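Local structure of beta-lactamase-related domain-containing protein (Bacteroides dorei DSM 17855, 5TGF) at residues V54-A59 against G201-T206; N121-D126 against A187-D192; A151-G156 against H195-G200. The protein is of unknown function but probably a serine hydrolase of the beta-lactamase family, and its relatives attack beta-lactams or related esters and peptides. All coordinates share one frame; numbering follows the deposited sequence.

In the fold
The three contacts join parts of the chain inside one beta-lactamase family domain. Interaction 1 pairs the short strands 54-55 and 204-205 and spans the other two. Interactions 2 and 3 cross along the chain: 121-126 and 151-156 come first, then 187-192 and 195-200. The centre of interaction 2 is about 9 Å from that of interaction 3 and about 13 Å from that of interaction 1. The centres of interactions 1 and 3 lie about 12 Å apart, and helix 198-201 leads into strand 204-205. H195 meets both Y55 and N190. Interaction 1 holds S58, the serine of a probable SxxK motif, and M152 of interaction 3 touches that motif. Interaction 2 lies at the surface.

Interaction 1 (V54-A59 against G201-T206); sequences VYVASA and GGLCTT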
ATOM      1  N   VAL A  54      -6.439  -6.982 -11.871  1.00 14.08           N
ATOM      2  CA  VAL A  54      -5.783  -5.746 -12.248  1.00 12.83           C
ATOM      3  C   VAL A  54      -4.447  -5.658 -11.524  1.00 12.84           C
ATOM      4  O   VAL A  54      -4.346  -5.965 -10.321  1.00 11.10           O
ATOM      5  CB  VAL A  54      -6.644  -4.511 -11.881  1.00 13.46           C
ATOM      6  CG1 VAL A  54      -5.971  -3.244 -12.374  1.00 14.63           C
ATOM      7  CG2 VAL A  54      -8.048  -4.587 -12.458  1.00 14.96           C
ATOM      8  N   TYR A  55      -3.424  -5.203 -12.242  1.00 12.00           N
ATOM      9  CA  TYR A  55      -2.152  -4.815 -11.606  1.00 12.18           C
ATOM     10  C   TYR A  55      -2.292  -3.445 -10.939  1.00 12.70           C
ATOM     11  O   TYR A  55      -2.522  -2.454 -11.614  1.00 12.74           O
ATOM     12  CB  TYR A  55      -1.047  -4.770 -12.640  1.00 12.32           C
ATOM     13  CG  TYR A  55      -0.647  -6.154 -13.087  1.00 13.81           C
ATOM     14  CD1 TYR A  55       0.165  -6.931 -12.281  1.00 14.84           C
ATOM     15  CD2 TYR A  55      -1.141  -6.702 -14.277  1.00 17.42           C
ATOM     16  CE1 TYR A  55       0.457  -8.252 -12.619  1.00 15.77           C
ATOM     17  CE2 TYR A  55      -0.826  -8.023 -14.642  1.00 16.97           C
ATOM     18  CZ  TYR A  55      -0.074  -8.784 -13.784  1.00 16.36           C
ATOM     19  OH  TYR A  55       0.292 -10.080 -14.095  1.00 17.24           O
ATOM     20  N   VAL A  56      -2.253  -3.423  -9.615  1.00 10.35           N
ATOM     21  CA  VAL A  56      -2.645  -2.205  -8.842  1.00 11.60           C
ATOM     22  C   VAL A  56      -1.463  -1.433  -8.262  1.00 11.40           C
ATOM     23  O   VAL A  56      -1.631  -0.424  -7.522  1.00 11.59           O
ATOM     24  CB  VAL A  56      -3.613  -2.546  -7.699  1.00 12.62           C
ATOM     25  CG1 VAL A  56      -4.908  -3.106  -8.280  1.00 12.99           C
ATOM     26  CG2 VAL A  56      -2.999  -3.503  -6.701  1.00 11.62           C
ATOM     27  N   ALA A  57      -0.262  -1.864  -8.620  1.00 12.25           N
ATOM     28  CA  ALA A  57       0.957  -1.130  -8.247  1.00 12.34           C
ATOM     29  C   ALA A  57       1.041  -0.878  -6.746  1.00 13.25           C
ATOM     30  O   ALA A  57       0.886  -1.826  -5.980  1.00 11.58           O
ATOM     31  CB  ALA A  57       1.034   0.146  -9.062  1.00 13.24           C
ATOM     32  N   SER A  58       1.192   0.371  -6.303  1.00 11.94           N
ATOM     33  CA  SER A  58       1.440   0.641  -4.887  1.00 12.53           C
ATOM     34  C   SER A  58       0.279   0.344  -3.975  1.00 11.97           C
ATOM     35  O   SER A  58       0.467   0.364  -2.763  1.00 12.34           O
ATOM     36  CB  SER A  58       1.893   2.065  -4.658  1.00 13.61           C
ATOM     37  OG  SER A  58       3.123   2.262  -5.308  1.00 16.02           O
ATOM     38  N   ALA A  59      -0.900   0.033  -4.510  1.00 10.62           N
ATOM     39  CA  ALA A  59      -1.955  -0.477  -3.633  1.00 11.88           C
ATOM     40  C   ALA A  59      -1.522  -1.729  -2.883  1.00 11.96           C
ATOM     41  O   ALA A  59      -2.002  -1.992  -1.774  1.00 13.59           O
ATOM     42  CB  ALA A  59      -3.269  -0.675  -4.375  1.00 12.02           C
ATOM     43  N   GLY A 201       5.250  -2.697  -5.932  1.00 12.28           N
ATOM     44  CA  GLY A 201       4.410  -2.506  -7.076  1.00 12.89           C
ATOM     45  C   GLY A 201       3.918  -3.738  -7.803  1.00 12.49           C
ATOM     46  O   GLY A 201       3.259  -3.582  -8.808  1.00 13.55           O
ATOM     47  N   GLY A 202       4.139  -4.941  -7.258  1.00 12.03           N
ATOM     48  CA  GLY A 202       3.852  -6.148  -8.012  1.00 12.70           C
ATOM     49  C   GLY A 202       2.439  -6.704  -7.963  1.00 13.04           C
ATOM     50  O   GLY A 202       2.088  -7.559  -8.794  1.00 13.41           O
ATOM     51  N   LEU A 203       1.654  -6.275  -6.973  1.00 12.65           N
ATOM     52  CA  LEU A 203       0.373  -6.907  -6.656  1.00 12.64           C
ATOM     53  C   LEU A 203      -0.627  -6.858  -7.816  1.00 12.46           C
ATOM     54  O   LEU A 203      -0.890  -5.790  -8.428  1.00 11.91           O
ATOM     55  CB  LEU A 203      -0.255  -6.286  -5.391  1.00 12.62           C
ATOM     56  CG  LEU A 203      -1.584  -6.945  -4.982  1.00 13.53           C
ATOM     57  CD1 LEU A 203      -1.386  -8.399  -4.557  1.00 14.12           C
ATOM     58  CD2 LEU A 203      -2.254  -6.210  -3.837  1.00 12.50           C
ATOM     59  N   CYS A 204      -1.111  -8.042  -8.162  1.00 12.24           N
ATOM     60  CA  CYS A 204      -2.262  -8.227  -9.035  1.00 13.03           C
ATOM     61  C   CYS A 204      -3.427  -8.703  -8.151  1.00 13.27           C
ATOM     62  O   CYS A 204      -3.238  -9.626  -7.367  1.00 13.85           O
ATOM     63  CB  CYS A 204      -1.924  -9.284 -10.077  1.00 16.38           C
ATOM     64  SG  CYS A 204      -3.138  -9.421 -11.412  1.00 18.97           S
ATOM     65  N   THR A 205      -4.588  -8.044  -8.246  1.00 13.36           N
ATOM     66  CA  THR A 205      -5.723  -8.356  -7.387  1.00 13.41           C
ATOM     67  C   THR A 205      -7.066  -8.016  -8.058  1.00 12.40           C
ATOM     68  O   THR A 205      -7.130  -7.719  -9.230  1.00 12.59           O
ATOM     69  CB  THR A 205      -5.565  -7.682  -6.013  1.00 13.72           C
ATOM     70  OG1 THR A 205      -6.446  -8.277  -5.043  1.00 17.31           O
ATOM     71  CG2 THR A 205      -5.781  -6.201  -6.079  1.00 14.91           C
ATOM     72  N   THR A 206      -8.140  -8.179  -7.307  1.00 12.95           N
ATOM     73  CA  THR A 206      -9.487  -7.877  -7.802  1.00 12.90           C
ATOM     74  C   THR A 206     -10.177  -7.000  -6.774  1.00 12.50           C
ATOM     75  O   THR A 206      -9.752  -6.940  -5.615  1.00 13.88           O
ATOM     76  CB  THR A 206     -10.294  -9.167  -7.995  1.00 13.88           C
ATOM     77  OG1 THR A 206     -10.435  -9.827  -6.733  1.00 14.52           O
ATOM     78  CG2 THR A 206      -9.596 -10.134  -8.951  1.00 13.92           C
TER
HETATM   79  O   HOH W   1       0.866  -4.173  -9.830  1.00 10.55           O
HETATM   80  O   HOH W   2       2.335  -4.120  -4.827  1.00 14.33           O
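Y55 and C204 meet through two side-chain torsions. CG of Y55 stands beside its own backbone N (chi1 -72°), while SG of C204 lies opposite its backbone N (chi1 -170°). This puts C204 SG over the centre of the Y55 ring, 4.0 Å from the centroid. This is a Cys sulfur-aromatic contact, with SG 12° off the ring normal. C204 CB also packs 3.6 Å from Y55 CE1. The two residues form a non-hydrogen-bonded antiparallel pair. The neighbouring pair, V54 and T205, is hydrogen-bonded: V54 N to T205 O is 2.8 Å, and T205 N to V54 O is 2.9 Å. V56 N extends the pairing to L203 O at 3.0 Å. V56 sets its methyls against T205 CG2 and places CG2 near L203 CD2. Beyond V56 the direct N-H...O bonds give way to water. Water 1 accepts from A57 N and donates to G201 O and L203 O. Water 2 links A57 O to L203 N. S58 follows, and its OG is hydrogen-bonded to Y147 OH and K61 NZ, consistent with the SxxK nucleophile of serine beta-lactamases. Strand 302-307 covers V54 and V56 through I307. Helix 207-218 packs Y210 on L203 and T205, and T206, at the N-cap position, caps D209 N with its OG1.

Interaction 2 (N121-D126 against A187-D192); sequences NYNHLD and APVNTD
N123 touches V189 where two loops of the beta-lactamase-like domain meet at the surface. One loop leads into helix 125-133, and the other precedes helix 198-201. V189 N donates to N123 OD1 at 2.8 Å, in the plane of the N123 side-chain carbonyl and nearly straight at 166°. N123 CG stands beside its backbone N (chi1 -69°), from where the amide reaches V189. N123 OD1 also lies 3.4 Å from V189 CG2 and 3.3 Å from P188 CA. Water 4 bridges N123 ND2 and V189 O, accepting from the first and donating to the second. The N123 amide therefore engages both the N-H and the C=O of V189, directly and through water. That limits its rotation. V189 CG2 also packs 3.7 Å from Y122 O. N121 crosses T191 at about a right angle, with N121 ND2 3.7 Å from T191 CG2. Beyond this first shell, Y122 OH is hydrogen-bonded to E131 OE1 of helix 125-133. The peptide bond before P188 is cis. N190 forms an Asx turn, its OD1 accepting from D192 N, and the same oxygen bonds to H195 ND1. N190 ND2 reaches D192 OD2 at 3.2 Å, meeting it from above the carboxylate plane.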
ATOM      1  N   ASN A 121      12.810  -6.308 -11.563  1.00 16.10           N
ATOM      2  CA  ASN A 121      11.648  -7.150 -11.881  1.00 15.93           C
ATOM      3  C   ASN A 121      11.852  -8.566 -11.295  1.00 17.64           C
ATOM      4  O   ASN A 121      11.240  -9.531 -11.757  1.00 17.66           O
ATOM      5  CB  ASN A 121      11.452  -7.266 -13.405  1.00 16.32           C
ATOM      6  CG  ASN A 121      11.031  -5.962 -14.050  1.00 16.28           C
ATOM      7  OD1 ASN A 121      10.239  -5.217 -13.491  1.00 18.55           O
ATOM      8  ND2 ASN A 121      11.522  -5.708 -15.256  1.00 15.59           N
ATOM      9  N   TYR A 122      12.688  -8.693 -10.275  1.00 15.96           N
ATOM     10  CA  TYR A 122      13.046 -10.017  -9.744  1.00 16.21           C
ATOM     11  C   TYR A 122      11.823 -10.782  -9.239  1.00 16.84           C
ATOM     12  O   TYR A 122      11.014 -10.240  -8.533  1.00 15.31           O
ATOM     13  CB  TYR A 122      14.038  -9.875  -8.595  1.00 17.31           C
ATOM     14  CG  TYR A 122      15.456  -9.506  -9.050  1.00 19.12           C
ATOM     15  CD1 TYR A 122      16.306 -10.491  -9.523  1.00 24.21           C
ATOM     16  CD2 TYR A 122      15.934  -8.209  -8.971  1.00 18.62           C
ATOM     17  CE1 TYR A 122      17.608 -10.202  -9.891  1.00 25.82           C
ATOM     18  CE2 TYR A 122      17.231  -7.900  -9.332  1.00 21.71           C
ATOM     19  CZ  TYR A 122      18.067  -8.908  -9.808  1.00 26.15           C
ATOM     20  OH  TYR A 122      19.389  -8.683 -10.182  1.00 28.20           O
ATOM     21  N   ASN A 123      11.799 -12.075  -9.501  1.00 17.65           N
ATOM     22  CA  ASN A 123      10.792 -12.965  -8.894  1.00 17.80           C
ATOM     23  C   ASN A 123      11.310 -13.709  -7.666  1.00 16.78           C
ATOM     24  O   ASN A 123      10.560 -14.466  -7.030  1.00 17.97           O
ATOM     25  CB  ASN A 123      10.262 -13.934  -9.932  1.00 18.06           C
ATOM     26  CG  ASN A 123       9.438 -13.251 -10.973  1.00 18.59           C
ATOM     27  OD1 ASN A 123       8.546 -12.463 -10.661  1.00 20.03           O
ATOM     28  ND2 ASN A 123       9.667 -13.600 -12.206  1.00 19.05           N
ATOM     29  N   HIS A 124      12.547 -13.422  -7.269  1.00 16.72           N
ATOM     30  CA  HIS A 124      13.078 -13.939  -6.014  1.00 17.33           C
ATOM     31  C   HIS A 124      13.788 -12.870  -5.245  1.00 16.97           C
ATOM     32  O   HIS A 124      14.711 -12.197  -5.761  1.00 17.80           O
ATOM     33  CB  HIS A 124      14.034 -15.116  -6.269  1.00 20.58           C
ATOM     34  CG  HIS A 124      13.419 -16.216  -7.057  1.00 21.33           C
ATOM     35  ND1 HIS A 124      12.587 -17.160  -6.492  1.00 23.62           N
ATOM     36  CD2 HIS A 124      13.427 -16.468  -8.387  1.00 23.46           C
ATOM     37  CE1 HIS A 124      12.082 -17.923  -7.447  1.00 24.61           C
ATOM     38  NE2 HIS A 124      12.581 -17.524  -8.604  1.00 23.43           N
ATOM     39  N   LEU A 125      13.385 -12.689  -3.997  1.00 16.74           N
ATOM     40  CA  LEU A 125      13.934 -11.597  -3.233  1.00 18.25           C
ATOM     41  C   LEU A 125      15.409 -11.763  -2.878  1.00 19.35           C
ATOM     42  O   LEU A 125      16.134 -10.776  -2.746  1.00 16.82           O
ATOM     43  CB  LEU A 125      13.091 -11.345  -1.996  1.00 16.92           C
ATOM     44  CG  LEU A 125      11.674 -10.863  -2.260  1.00 17.05           C
ATOM     45  CD1 LEU A 125      11.026 -10.566  -0.907  1.00 17.37           C
ATOM     46  CD2 LEU A 125      11.661  -9.641  -3.174  1.00 17.08           C
ATOM     47  N   ASP A 126      15.881 -13.006  -2.752  1.00 20.33           N
ATOM     48  CA  ASP A 126      17.296 -13.183  -2.458  1.00 20.80           C
ATOM     49  C   ASP A 126      18.197 -12.605  -3.541  1.00 20.41           C
ATOM     50  O   ASP A 126      19.196 -11.945  -3.229  1.00 19.86           O
ATOM     51  CB  ASP A 126      17.647 -14.646  -2.137  1.00 24.49           C
ATOM     52  CG  ASP A 126      17.469 -15.605  -3.315  1.00 27.06           C
ATOM     53  OD1 ASP A 126      16.853 -15.277  -4.358  1.00 25.21           O
ATOM     54  OD2 ASP A 126      17.899 -16.770  -3.147  1.00 27.93           O
ATOM     55  N   ALA A 187       3.780 -12.126  -7.247  1.00 15.63           N
ATOM     56  CA  ALA A 187       4.692 -12.713  -8.229  1.00 18.35           C
ATOM     57  C   ALA A 187       3.936 -13.790  -8.986  1.00 20.18           C
ATOM     58  O   ALA A 187       3.007 -14.392  -8.418  1.00 19.95           O
ATOM     59  CB  ALA A 187       5.885 -13.335  -7.516  1.00 18.04           C
ATOM     60  N   PRO A 188       4.329 -14.061 -10.245  1.00 20.42           N
ATOM     61  CA  PRO A 188       5.410 -13.372 -10.964  1.00 19.92           C
ATOM     62  C   PRO A 188       5.080 -11.924 -11.286  1.00 17.89           C
ATOM     63  O   PRO A 188       3.897 -11.546 -11.445  1.00 15.79           O
ATOM     64  CB  PRO A 188       5.567 -14.185 -12.249  1.00 22.37           C
ATOM     65  CG  PRO A 188       4.236 -14.814 -12.466  1.00 23.17           C
ATOM     66  CD  PRO A 188       3.599 -15.013 -11.115  1.00 22.61           C
ATOM     67  N   VAL A 189       6.141 -11.136 -11.361  1.00 19.63           N
ATOM     68  CA  VAL A 189       6.081  -9.696 -11.586  1.00 19.55           C
ATOM     69  C   VAL A 189       5.824  -9.418 -13.060  1.00 20.34           C
ATOM     70  O   VAL A 189       6.539  -9.939 -13.908  1.00 20.01           O
ATOM     71  CB  VAL A 189       7.408  -9.074 -11.122  1.00 20.76           C
ATOM     72  CG1 VAL A 189       7.484  -7.589 -11.402  1.00 22.91           C
ATOM     73  CG2 VAL A 189       7.591  -9.347  -9.650  1.00 20.79           C
ATOM     74  N   ASN A 190       4.760  -8.676 -13.364  1.00 17.58           N
ATOM     75  CA  ASN A 190       4.491  -8.168 -14.711  1.00 17.02           C
ATOM     76  C   ASN A 190       5.503  -7.074 -15.045  1.00 16.09           C
ATOM     77  O   ASN A 190       5.757  -6.186 -14.227  1.00 16.51           O
ATOM     78  CB  ASN A 190       3.066  -7.598 -14.807  1.00 18.35           C
ATOM     79  CG  ASN A 190       2.797  -6.876 -16.122  1.00 17.56           C
ATOM     80  OD1 ASN A 190       3.143  -5.701 -16.289  1.00 18.25           O
ATOM     81  ND2 ASN A 190       2.208  -7.582 -17.076  1.00 18.52           N
ATOM     82  N   THR A 191       6.018  -7.093 -16.270  1.00 16.41           N
ATOM     83  CA  THR A 191       7.151  -6.251 -16.631  1.00 15.99           C
ATOM     84  C   THR A 191       6.811  -5.117 -17.588  1.00 15.92           C
ATOM     85  O   THR A 191       7.706  -4.514 -18.214  1.00 18.97           O
ATOM     86  CB  THR A 191       8.293  -7.114 -17.199  1.00 17.81           C
ATOM     87  OG1 THR A 191       7.798  -7.845 -18.303  1.00 15.75           O
ATOM     88  CG2 THR A 191       8.791  -8.086 -16.182  1.00 17.29           C
ATOM     89  N   ASP A 192       5.532  -4.806 -17.730  1.00 15.73           N
ATOM     90  CA  ASP A 192       5.109  -3.784 -18.683  1.00 18.90           C
ATOM     91  C   ASP A 192       5.479  -2.355 -18.272  1.00 17.32           C
ATOM     92  O   ASP A 192       5.402  -1.415 -19.069  1.00 18.29           O
ATOM     93  CB  ASP A 192       3.603  -3.919 -18.945  1.00 20.19           C
ATOM     94  CG  ASP A 192       3.234  -5.266 -19.614  1.00 24.43           C
ATOM     95  OD1 ASP A 192       4.106  -5.953 -20.204  1.00 29.15           O
ATOM     96  OD2 ASP A 192       2.054  -5.623 -19.542  1.00 24.52           O
TER
HETATM   97  O   HOH W   3       9.867  -3.328 -17.050  1.00 18.74           O
HETATM   98  O   HOH W   4       7.966 -12.065 -14.431  1.00 22.81           O

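Interaction 3 (A151-G156 against H195-G200); sequences AMQIAG and HAPMLG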
ATOM      1  N   ALA A 151      13.722  -0.553  -0.817  1.00 11.78           N
ATOM      2  CA  ALA A 151      13.798  -0.855   0.598  1.00 13.06           C
ATOM      3  C   ALA A 151      12.827  -1.928   1.017  1.00 13.13           C
ATOM      4  O   ALA A 151      13.159  -2.777   1.847  1.00 15.12           O
ATOM      5  CB  ALA A 151      13.594   0.395   1.443  1.00 12.74           C
HETATM    6  N   MSE A 152      11.645  -1.952   0.411  1.00 13.75           N
HETATM    7  CA  MSE A 152      10.650  -2.965   0.772  1.00 13.47           C
HETATM    8  C   MSE A 152      11.066  -4.329   0.310  1.00 13.55           C
HETATM    9  O   MSE A 152      10.606  -5.325   0.853  1.00 15.23           O
HETATM   10  CB  MSE A 152       9.241  -2.568   0.324  1.00 13.78           C
HETATM   11  CG  MSE A 152       8.794  -1.420   1.233  1.00 16.63           C
HETATM   12 SE   MSE A 152       6.979  -0.853   0.746  0.70 23.79          SE
HETATM   13  CE  MSE A 152       6.062  -2.582   0.694  1.00 22.45           C
ATOM     14  N   GLN A 153      11.914  -4.403  -0.727  1.00 14.49           N
ATOM     15  CA  GLN A 153      12.488  -5.701  -1.123  1.00 14.32           C
ATOM     16  C   GLN A 153      13.294  -6.300   0.000  1.00 14.03           C
ATOM     17  O   GLN A 153      13.197  -7.488   0.274  1.00 15.13           O
ATOM     18  CB  GLN A 153      13.367  -5.603  -2.368  1.00 12.75           C
ATOM     19  CG  GLN A 153      12.697  -5.030  -3.581  1.00 12.47           C
ATOM     20  CD  GLN A 153      11.694  -5.968  -4.189  1.00 13.14           C
ATOM     21  OE1 GLN A 153      10.528  -6.008  -3.775  1.00 15.28           O
ATOM     22  NE2 GLN A 153      12.129  -6.724  -5.186  1.00 14.28           N
ATOM     23  N   ILE A 154      14.074  -5.466   0.666  1.00 14.77           N
ATOM     24  CA  ILE A 154      14.876  -5.903   1.811  1.00 14.47           C
ATOM     25  C   ILE A 154      13.960  -6.343   2.953  1.00 15.19           C
ATOM     26  O   ILE A 154      14.171  -7.417   3.530  1.00 14.90           O
ATOM     27  CB  ILE A 154      15.810  -4.797   2.294  1.00 14.63           C
ATOM     28  CG1 ILE A 154      16.767  -4.361   1.167  1.00 14.37           C
ATOM     29  CG2 ILE A 154      16.599  -5.235   3.516  1.00 14.19           C
ATOM     30  CD1 ILE A 154      17.732  -3.296   1.635  1.00 16.06           C
ATOM     31  N   ALA A 155      12.940  -5.541   3.256  1.00 13.53           N
ATOM     32  CA  ALA A 155      11.947  -5.886   4.279  1.00 15.51           C
ATOM     33  C   ALA A 155      11.317  -7.240   4.007  1.00 15.29           C
ATOM     34  O   ALA A 155      11.215  -8.084   4.915  1.00 14.83           O
ATOM     35  CB  ALA A 155      10.858  -4.809   4.393  1.00 14.90           C
ATOM     36  N   GLY A 156      10.892  -7.455   2.766  1.00 14.53           N
ATOM     37  CA  GLY A 156      10.339  -8.724   2.379  1.00 14.32           C
ATOM     38  C   GLY A 156      11.303  -9.900   2.576  1.00 16.66           C
ATOM     39  O   GLY A 156      10.885 -10.980   2.987  1.00 14.71           O
ATOM     40  N   HIS A 195       4.650  -1.954 -12.590  1.00 12.59           N
ATOM     41  CA  HIS A 195       4.132  -3.039 -11.746  1.00 13.70           C
ATOM     42  C   HIS A 195       5.244  -3.827 -11.054  1.00 13.51           C
ATOM     43  O   HIS A 195       5.196  -5.063 -10.916  1.00 12.75           O
ATOM     44  CB  HIS A 195       3.235  -3.981 -12.550  1.00 14.03           C
ATOM     45  CG  HIS A 195       2.270  -3.289 -13.465  1.00 13.53           C
ATOM     46  ND1 HIS A 195       2.064  -3.697 -14.769  1.00 15.69           N
ATOM     47  CD2 HIS A 195       1.466  -2.220 -13.280  1.00 14.19           C
ATOM     48  CE1 HIS A 195       1.192  -2.888 -15.348  1.00 15.61           C
ATOM     49  NE2 HIS A 195       0.813  -1.990 -14.461  1.00 13.22           N
ATOM     50  N   ALA A 196       6.210  -3.081 -10.553  1.00 13.78           N
ATOM     51  CA  ALA A 196       7.456  -3.617 -10.009  1.00 14.06           C
ATOM     52  C   ALA A 196       8.053  -2.550  -9.091  1.00 13.73           C
ATOM     53  O   ALA A 196       7.675  -1.386  -9.218  1.00 12.82           O
ATOM     54  CB  ALA A 196       8.428  -3.931 -11.136  1.00 14.43           C
ATOM     55  N   PRO A 197       8.914  -2.934  -8.117  1.00 13.96           N
ATOM     56  CA  PRO A 197       9.377  -4.283  -7.781  1.00 13.53           C
ATOM     57  C   PRO A 197       8.300  -5.078  -7.054  1.00 12.71           C
ATOM     58  O   PRO A 197       7.211  -4.557  -6.831  1.00 12.69           O
ATOM     59  CB  PRO A 197      10.584  -4.048  -6.870  1.00 14.61           C
ATOM     60  CG  PRO A 197      10.475  -2.670  -6.391  1.00 17.43           C
ATOM     61  CD  PRO A 197       9.497  -1.905  -7.244  1.00 14.60           C
HETATM   62  N   MSE A 198       8.596  -6.319  -6.704  1.00 12.20           N
HETATM   63  CA  MSE A 198       7.553  -7.245  -6.160  1.00 13.54           C
HETATM   64  C   MSE A 198       6.652  -6.596  -5.128  1.00 12.27           C
HETATM   65  O   MSE A 198       5.421  -6.576  -5.282  1.00 11.79           O
HETATM   66  CB  MSE A 198       8.239  -8.507  -5.593  1.00 13.64           C
HETATM   67  CG  MSE A 198       7.211  -9.591  -5.258  1.00 15.10           C
HETATM   68 SE   MSE A 198       8.035 -11.114  -4.304  0.68 19.81          SE
HETATM   69  CE  MSE A 198       9.091 -11.775  -5.823  1.00 19.30           C
ATOM     70  N   LEU A 199       7.210  -6.192  -3.993  1.00 12.42           N
ATOM     71  CA  LEU A 199       6.374  -5.765  -2.873  1.00 12.33           C
ATOM     72  C   LEU A 199       5.800  -4.396  -3.211  1.00 13.07           C
ATOM     73  O   LEU A 199       4.607  -4.114  -2.965  1.00 12.92           O
ATOM     74  CB  LEU A 199       7.147  -5.674  -1.556  1.00 14.12           C
ATOM     75  CG  LEU A 199       7.199  -6.992  -0.722  1.00 16.16           C
ATOM     76  CD1 LEU A 199       8.059  -8.018  -1.443  1.00 17.44           C
ATOM     77  CD2 LEU A 199       7.708  -6.757   0.686  1.00 16.21           C
ATOM     78  N   GLY A 200       6.672  -3.508  -3.662  1.00 11.44           N
ATOM     79  CA  GLY A 200       6.255  -2.105  -3.802  1.00 14.07           C
ATOM     80  C   GLY A 200       5.187  -1.900  -4.872  1.00 12.51           C
ATOM     81  O   GLY A 200       4.301  -1.059  -4.734  1.00 14.34           O
TER
HETATM   82  O   HOH W   5      10.959  -7.540  -7.747  1.00 14.27           O
HETATM   83  O   HOH W   6       9.455  -3.710  -3.132  1.00 15.17           O
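M152 and L199 mark the closest backbone approach, with their CA atoms 6.3 Å apart. M152 lies within helix 150-163. L199 is in the first turn of helix 198-201, which P197 precedes at the N-cap position after a cis peptide. G156, one turn on from M152, lets the second segment come close: its CA is 3.7 Å from L199 CD2. L199 CD2 also sits tightly against the helix backbone, 3.2 Å from M152 O, a carbonyl that already accepts from G156 N. M152 is a selenomethionine. The turn about its CG-SE bond (chi3 49°) brings M152 CE to 4.0 Å from L199 CB. Q153 takes the polar part of the contact. Its chain bends at chi2 (-72°), laying the amide across the start of the short helix. P197 lies over one face of the amide, its CB 3.5 Å from Q153 CD. Q153 OE1 accepts a weak but straight bond from L199 N at 3.3 Å. It also receives a bond from water 6, which accepts from G200 N. Water 5 takes a bond from M198 N and a weak one from Q153 NE2. D120 OD2 is a further, weak partner of NE2. M152 and L199 both pack on A64 of helix 60-74, the helix that carries K61. The glutamine amide thus serves the first backbone N-H groups of helix 198-201, directly or through water. These buried groups have no preceding turn to bond to. Waters take those of M198 and G200, while L199 N has only a long, weak bond to Q153.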